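Local structure of putative fumarylpyruvate hydrolase (Burkholderia cenocepacia, 4MAQ) at residues D119-D124 / D137-F142; D84-I89 / V213-P218. The protein belongs to the fumarylacetoacetate hydrolase (FAH) family and is probably an enzyme, built around a mixed, curled beta-sheet core and assembled here from two copies. All coordinates share one frame; numbering follows the deposited sequence.

Interaction 1: residues D119-D124 / D137-F142; sequences DLTRRD and DWAKGF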
loop_
_atom_site.group_PDB
_atom_site.type_symbol
_atom_site.label_atom_id
_atom_site.label_comp_id
_atom_site.label_asym_id
_atom_site.label_seq_id
_atom_site.Cartn_x
_atom_site.Cartn_y
_atom_site.Cartn_z
ATOM N N ASP B 119 -9.938 11.503 -2.328
ATOM C CA ASP B 119 -9.880 10.207 -1.665
ATOM C C ASP B 119 -11.231 9.547 -1.940
ATOM O O ASP B 119 -12.266 10.001 -1.445
ATOM C CB ASP B 119 -9.618 10.434 -0.172
ATOM C CG ASP B 119 -9.751 9.167 0.672
ATOM O OD1 ASP B 119 -9.736 8.057 0.117
ATOM O OD2 ASP B 119 -9.877 9.296 1.912
ATOM N N LEU B 120 -11.234 8.533 -2.785
ATOM C CA LEU B 120 -12.449 7.747 -3.023
ATOM C C LEU B 120 -12.512 6.546 -2.096
ATOM O O LEU B 120 -11.496 5.906 -1.858
ATOM C CB LEU B 120 -12.522 7.300 -4.493
ATOM C CG LEU B 120 -12.635 8.438 -5.518
ATOM C CD1 LEU B 120 -12.539 7.891 -6.931
ATOM C CD2 LEU B 120 -13.955 9.178 -5.339
ATOM N N THR B 121 -13.721 6.233 -1.636
ATOM C CA THR B 121 -13.927 5.166 -0.663
ATOM C C THR B 121 -15.072 4.259 -1.054
ATOM O O THR B 121 -16.141 4.741 -1.425
ATOM C CB THR B 121 -14.302 5.743 0.718
ATOM O OG1 THR B 121 -13.357 6.742 1.069
ATOM C CG2 THR B 121 -14.310 4.661 1.821
ATOM N N ARG B 122 -14.868 2.952 -0.931
ATOM C CA ARG B 122 -15.998 2.004 -1.010
ATOM C C ARG B 122 -16.571 1.985 0.408
ATOM O O ARG B 122 -16.099 1.242 1.272
ATOM C CB ARG B 122 -15.525 0.643 -1.515
ATOM C CG ARG B 122 -15.064 0.722 -2.974
ATOM C CD ARG B 122 -14.820 -0.655 -3.588
ATOM N NE ARG B 122 -13.605 -1.318 -3.112
ATOM C CZ ARG B 122 -13.049 -2.383 -3.684
ATOM N NH1 ARG B 122 -13.520 -2.875 -4.835
ATOM N NH2 ARG B 122 -11.959 -2.917 -3.132
ATOM N N ARG B 123 -17.542 2.868 0.662
ATOM C CA ARG B 123 -17.986 3.191 2.028
ATOM C C ARG B 123 -18.729 2.029 2.672
ATOM O O ARG B 123 -18.648 1.839 3.880
ATOM C CB ARG B 123 -18.829 4.471 2.003
ATOM N N ASP B 124 -19.463 1.266 1.870
ATOM C CA ASP B 124 -20.088 0.050 2.373
ATOM C C ASP B 124 -19.057 -0.947 2.904
ATOM O O ASP B 124 -19.217 -1.486 4.010
ATOM C CB ASP B 124 -21.045 -0.589 1.354
ATOM C CG ASP B 124 -20.515 -0.639 -0.069
ATOM O OD1 ASP B 124 -19.325 -0.344 -0.338
ATOM O OD2 ASP B 124 -21.326 -1.021 -0.942
ATOM N N ASP B 137 -8.134 -1.692 3.694
ATOM C CA ASP B 137 -7.539 -1.674 2.358
ATOM C C ASP B 137 -8.543 -1.849 1.235
ATOM O O ASP B 137 -8.458 -1.161 0.223
ATOM C CB ASP B 137 -6.447 -2.754 2.226
ATOM C CG ASP B 137 -5.413 -2.721 3.370
ATOM O OD1 ASP B 137 -5.781 -2.978 4.519
ATOM O OD2 ASP B 137 -4.232 -2.455 3.100
ATOM N N TRP B 138 -9.487 -2.777 1.383
ATOM C CA TRP B 138 -10.519 -2.897 0.372
ATOM C C TRP B 138 -11.337 -1.597 0.234
ATOM O O TRP B 138 -11.731 -1.232 -0.872
ATOM C CB TRP B 138 -11.419 -4.089 0.676
ATOM C CG TRP B 138 -11.024 -5.423 0.067
ATOM C CD1 TRP B 138 -11.868 -6.475 -0.111
ATOM C CD2 TRP B 138 -9.731 -5.861 -0.428
ATOM N NE1 TRP B 138 -11.211 -7.524 -0.690
ATOM C CE2 TRP B 138 -9.902 -7.181 -0.903
ATOM C CE3 TRP B 138 -8.463 -5.268 -0.540
ATOM C CZ2 TRP B 138 -8.852 -7.921 -1.464
ATOM C CZ3 TRP B 138 -7.422 -6.011 -1.126
ATOM C CH2 TRP B 138 -7.630 -7.316 -1.564
ATOM N N ALA B 139 -11.595 -0.928 1.363
ATOM C CA ALA B 139 -12.391 0.293 1.366
ATOM C C ALA B 139 -11.643 1.477 0.731
ATOM O O ALA B 139 -12.275 2.339 0.118
ATOM C CB ALA B 139 -12.848 0.631 2.762
ATOM N N LYS B 140 -10.315 1.523 0.904
ATOM C CA LYS B 140 -9.573 2.746 0.644
ATOM C C LYS B 140 -8.505 2.639 -0.433
ATOM O O LYS B 140 -8.080 3.681 -0.957
ATOM C CB LYS B 140 -8.879 3.199 1.924
ATOM C CG LYS B 140 -9.800 3.908 2.930
ATOM C CD LYS B 140 -10.377 5.239 2.404
ATOM C CE LYS B 140 -10.972 6.050 3.564
ATOM N NZ LYS B 140 -11.531 7.321 3.049
ATOM N N GLY B 141 -8.051 1.417 -0.737
ATOM C CA GLY B 141 -6.861 1.221 -1.580
ATOM C C GLY B 141 -7.099 0.492 -2.873
ATOM O O GLY B 141 -6.205 -0.174 -3.418
ATOM N N PHE B 142 -8.310 0.645 -3.384
ATOM C CA PHE B 142 -8.765 -0.055 -4.579
ATOM C C PHE B 142 -8.322 0.656 -5.878
ATOM O O PHE B 142 -7.632 1.693 -5.832
ATOM C CB PHE B 142 -10.300 -0.252 -4.503
ATOM C CG PHE B 142 -11.060 1.041 -4.402
ATOM C CD1 PHE B 142 -11.295 1.645 -3.148
ATOM C CD2 PHE B 142 -11.484 1.692 -5.561
ATOM C CE1 PHE B 142 -11.972 2.852 -3.079
ATOM C CE2 PHE B 142 -12.141 2.914 -5.487
ATOM C CZ PHE B 142 -12.389 3.498 -4.249
#

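Interaction 2: residues D84-I89 / V213-P218; sequences DLHHEI and VGALQP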
loop_
_atom_site.group_PDB
_atom_site.type_symbol
_atom_site.label_atom_id
_atom_site.label_comp_id
_atom_site.label_asym_id
_atom_site.label_seq_id
_atom_site.Cartn_x
_atom_site.Cartn_y
_atom_site.Cartn_z
ATOM N N ASP B 84 -21.748 2.078 -2.931
ATOM C CA ASP B 84 -21.673 3.306 -2.121
ATOM C C ASP B 84 -20.266 3.933 -2.158
ATOM O O ASP B 84 -19.494 3.840 -1.204
ATOM C CB ASP B 84 -22.138 3.012 -0.677
ATOM C CG ASP B 84 -22.428 4.272 0.133
ATOM O OD1 ASP B 84 -22.711 5.334 -0.460
ATOM O OD2 ASP B 84 -22.385 4.181 1.374
ATOM N N LEU B 85 -19.951 4.559 -3.291
ATOM C CA LEU B 85 -18.651 5.209 -3.531
ATOM C C LEU B 85 -18.710 6.622 -2.998
ATOM O O LEU B 85 -19.573 7.390 -3.423
ATOM C CB LEU B 85 -18.366 5.236 -5.019
ATOM C CG LEU B 85 -17.003 5.768 -5.447
ATOM C CD1 LEU B 85 -15.871 4.835 -5.050
ATOM C CD2 LEU B 85 -17.044 5.915 -6.952
ATOM N N HIS B 86 -17.818 6.970 -2.066
ATOM C CA HIS B 86 -17.827 8.325 -1.521
ATOM C C HIS B 86 -16.644 9.156 -1.979
ATOM O O HIS B 86 -15.574 8.603 -2.269
ATOM C CB HIS B 86 -17.884 8.294 0.004
ATOM C CG HIS B 86 -19.264 8.006 0.512
ATOM N ND1 HIS B 86 -19.752 8.517 1.692
ATOM C CD2 HIS B 86 -20.274 7.282 -0.031
ATOM C CE1 HIS B 86 -20.993 8.098 1.871
ATOM N NE2 HIS B 86 -21.337 7.355 0.833
ATOM N N HIS B 87 -16.834 10.478 -1.996
ATOM C CA HIS B 87 -15.773 11.440 -2.330
ATOM C C HIS B 87 -15.316 12.206 -1.104
ATOM O O HIS B 87 -16.127 12.551 -0.247
ATOM C CB HIS B 87 -16.272 12.480 -3.362
ATOM C CG HIS B 87 -17.506 13.237 -2.934
ATOM N ND1 HIS B 87 -17.478 14.270 -2.011
ATOM C CD2 HIS B 87 -18.806 13.095 -3.292
ATOM C CE1 HIS B 87 -18.708 14.744 -1.850
ATOM N NE2 HIS B 87 -19.534 14.027 -2.594
ATOM N N GLU B 88 -14.019 12.494 -1.065
ATOM C CA GLU B 88 -13.441 13.438 -0.110
ATOM C C GLU B 88 -12.381 14.267 -0.824
ATOM O O GLU B 88 -11.306 13.748 -1.170
ATOM C CB GLU B 88 -12.800 12.716 1.075
ATOM C CG GLU B 88 -13.792 12.030 1.986
ATOM C CD GLU B 88 -13.108 11.083 2.928
ATOM O OE1 GLU B 88 -12.169 11.523 3.612
ATOM O OE2 GLU B 88 -13.486 9.905 2.964
ATOM N N ILE B 89 -12.667 15.554 -1.042
ATOM C CA ILE B 89 -11.696 16.470 -1.674
ATOM C C ILE B 89 -10.528 16.766 -0.702
ATOM O O ILE B 89 -10.763 17.033 0.481
ATOM C CB ILE B 89 -12.389 17.804 -2.076
ATOM C CG1 ILE B 89 -11.451 18.730 -2.854
ATOM C CG2 ILE B 89 -12.984 18.559 -0.882
ATOM C CD1 ILE B 89 -11.255 18.243 -4.257
ATOM N N VAL B 213 -18.552 14.977 2.891
ATOM C CA VAL B 213 -18.347 13.650 2.289
ATOM C C VAL B 213 -19.713 13.088 1.895
ATOM O O VAL B 213 -20.680 13.172 2.666
ATOM C CB VAL B 213 -17.623 12.659 3.260
ATOM C CG1 VAL B 213 -18.378 12.533 4.586
ATOM C CG2 VAL B 213 -17.467 11.268 2.629
ATOM N N GLY B 214 -19.812 12.541 0.684
ATOM C CA GLY B 214 -21.079 12.007 0.199
ATOM C C GLY B 214 -20.830 11.082 -0.964
ATOM O O GLY B 214 -19.689 10.867 -1.355
ATOM N N ALA B 215 -21.900 10.514 -1.508
ATOM C CA ALA B 215 -21.795 9.487 -2.552
ATOM C C ALA B 215 -21.645 10.044 -3.973
ATOM O O ALA B 215 -22.130 11.142 -4.289
ATOM C CB ALA B 215 -23.005 8.574 -2.479
ATOM N N LEU B 216 -21.010 9.245 -4.829
ATOM C CA LEU B 216 -20.918 9.468 -6.281
ATOM C C LEU B 216 -21.655 8.343 -6.980
ATOM O O LEU B 216 -21.455 7.180 -6.642
ATOM C CB LEU B 216 -19.462 9.448 -6.747
ATOM C CG LEU B 216 -18.578 10.567 -6.212
ATOM C CD1 LEU B 216 -17.124 10.319 -6.640
ATOM C CD2 LEU B 216 -19.098 11.926 -6.656
ATOM N N GLN B 217 -22.508 8.696 -7.940
ATOM C CA GLN B 217 -23.192 7.727 -8.778
ATOM C C GLN B 217 -22.436 7.556 -10.078
ATOM O O GLN B 217 -21.774 8.493 -10.536
ATOM C CB GLN B 217 -24.607 8.209 -9.117
ATOM C CG GLN B 217 -25.472 8.509 -7.910
ATOM C CD GLN B 217 -25.497 7.351 -6.943
ATOM O OE1 GLN B 217 -25.606 6.194 -7.351
ATOM N NE2 GLN B 217 -25.383 7.649 -5.649
ATOM N N PRO B 218 -22.515 6.356 -10.686
ATOM C CA PRO B 218 -21.988 6.194 -12.038
ATOM C C PRO B 218 -22.485 7.309 -12.954
ATOM O O PRO B 218 -23.673 7.647 -12.930
ATOM C CB PRO B 218 -22.548 4.832 -12.460
ATOM C CG PRO B 218 -22.715 4.088 -11.176
ATOM C CD PRO B 218 -23.175 5.127 -10.201
HETATM O O HOH W 1 -22.146 4.968 -5.225
HETATM O O HOH W 2 -22.211 13.696 -2.978
#

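Interaction 1: residues D119-D124 / D137-F142
Arg-122, Thr-121 and Asp-119, at the end of strand 111-122, meet the short helix 137-140 and Phe-142 beyond it in a buried, largely polar strand-to-helix contact beside the subunit interface. Arg-122 also stands at the N-cap position of helix 123-132, where the strand hands over to the helix. Its N donates to Ala-139 O at 2.9 Å, while Thr-121 CA makes a CA-H...O contact with the same oxygen. The Arg-122 side chain, bent at chi3 (-73°), grips Trp-138 O side-on: NE (2.9 Å) and NH2 (2.8 Å) both donate to that oxygen, which lies in the guanidinium plane. Phe-142 slides past in the opposite direction, its CB over one guanidinium face, 3.4 Å from Arg-122 NH2, and its ring under Arg-122 CG in a CH-pi contact 3.9 Å from CG to the ring centroid. The two planes are 33° apart. Leu-120 CB packs on Phe-142 CZ. At the other end Lys-140, turned at chi2 (-64°), crosses Asp-119 at about a right angle; its NZ forms a salt bridge with OD2 of Asp-119, 2.8 Å away, on the syn side but tilted out of the carboxylate plane, and donates to Thr-121 OG1, also at 2.8 Å. Lys-64 pairs with Asp-119 OD1, and Ser-196 O of the second subunit accepts from Arg-122 NH1. Asp-119 thus holds a lysine at each carboxylate oxygen, and the double grip on Trp-138 O should fix the rotation of the guanidinium.

Interaction 2: residues D84-I89 / V213-P218
His-87 N reaches Gly-214 O (3.0 Å) and Leu-216 N reaches Leu-85 O (2.7 Å), two nearly straight backbone bonds that fasten the short, weakly bonded strand 214-216 to strand 85-95. Between them His-86 and Ala-215 form an antiparallel non-hydrogen-bonded pair with their CA atoms 4.3 Å apart. The tight side is the one with His-87 and Leu-216. With chi1 at 56°, the His-87 ring is folded back over Gly-214, whose O lies above one ring face, 3.1 Å from His-87 CD2, and CD2 meets Leu-216 CD2 at 3.6 Å. Gln-175 OE1 holds His-87 ND1, while a water in the ring plane bridges NE2 to Ala-215 O. The strands belong to the curled mixed sheet of the FAH-type core, and this is a splayed edge pairing: the strand directions differ by 117°. On the more exposed side the His-86 ring lies flat against the Gly-214 to Ala-215 peptide, with Gly-214 C over its centre, and NE2 makes a weak bond to Asp-84 OD1. Exposed Val-213 sets CG2 at the edge of that ring, 3.7 Å from His-86 ND1, and against Glu-88 CG. Near Asp-84 a second water completes the pair, accepting from Leu-85 N and donating to Leu-216 O.

Of the four segments, 84-89 at the start of strand 85-95 comes first; strand 111-122 follows and pairs with it antiparallel. Interaction 1 then closes a short loop, since the chain passes through helix 123-132 and returns at 137-142 after only 12 intervening residues. Interaction 2 closes a far longer one, 123 residues, when 213-218 comes back to strand 85-95; the first loop lies wholly within it. The contacts, their centres 10 Å apart, touch across the sheet: His-86 N probably bonds to Thr-121 O, Arg-123 N to Asp-84 O, and Leu-120 CD2 packs on Leu-216 CD1. Strand 111-122 thus joins helix 137-140 to strand 85-95, and through it to strand 214-216.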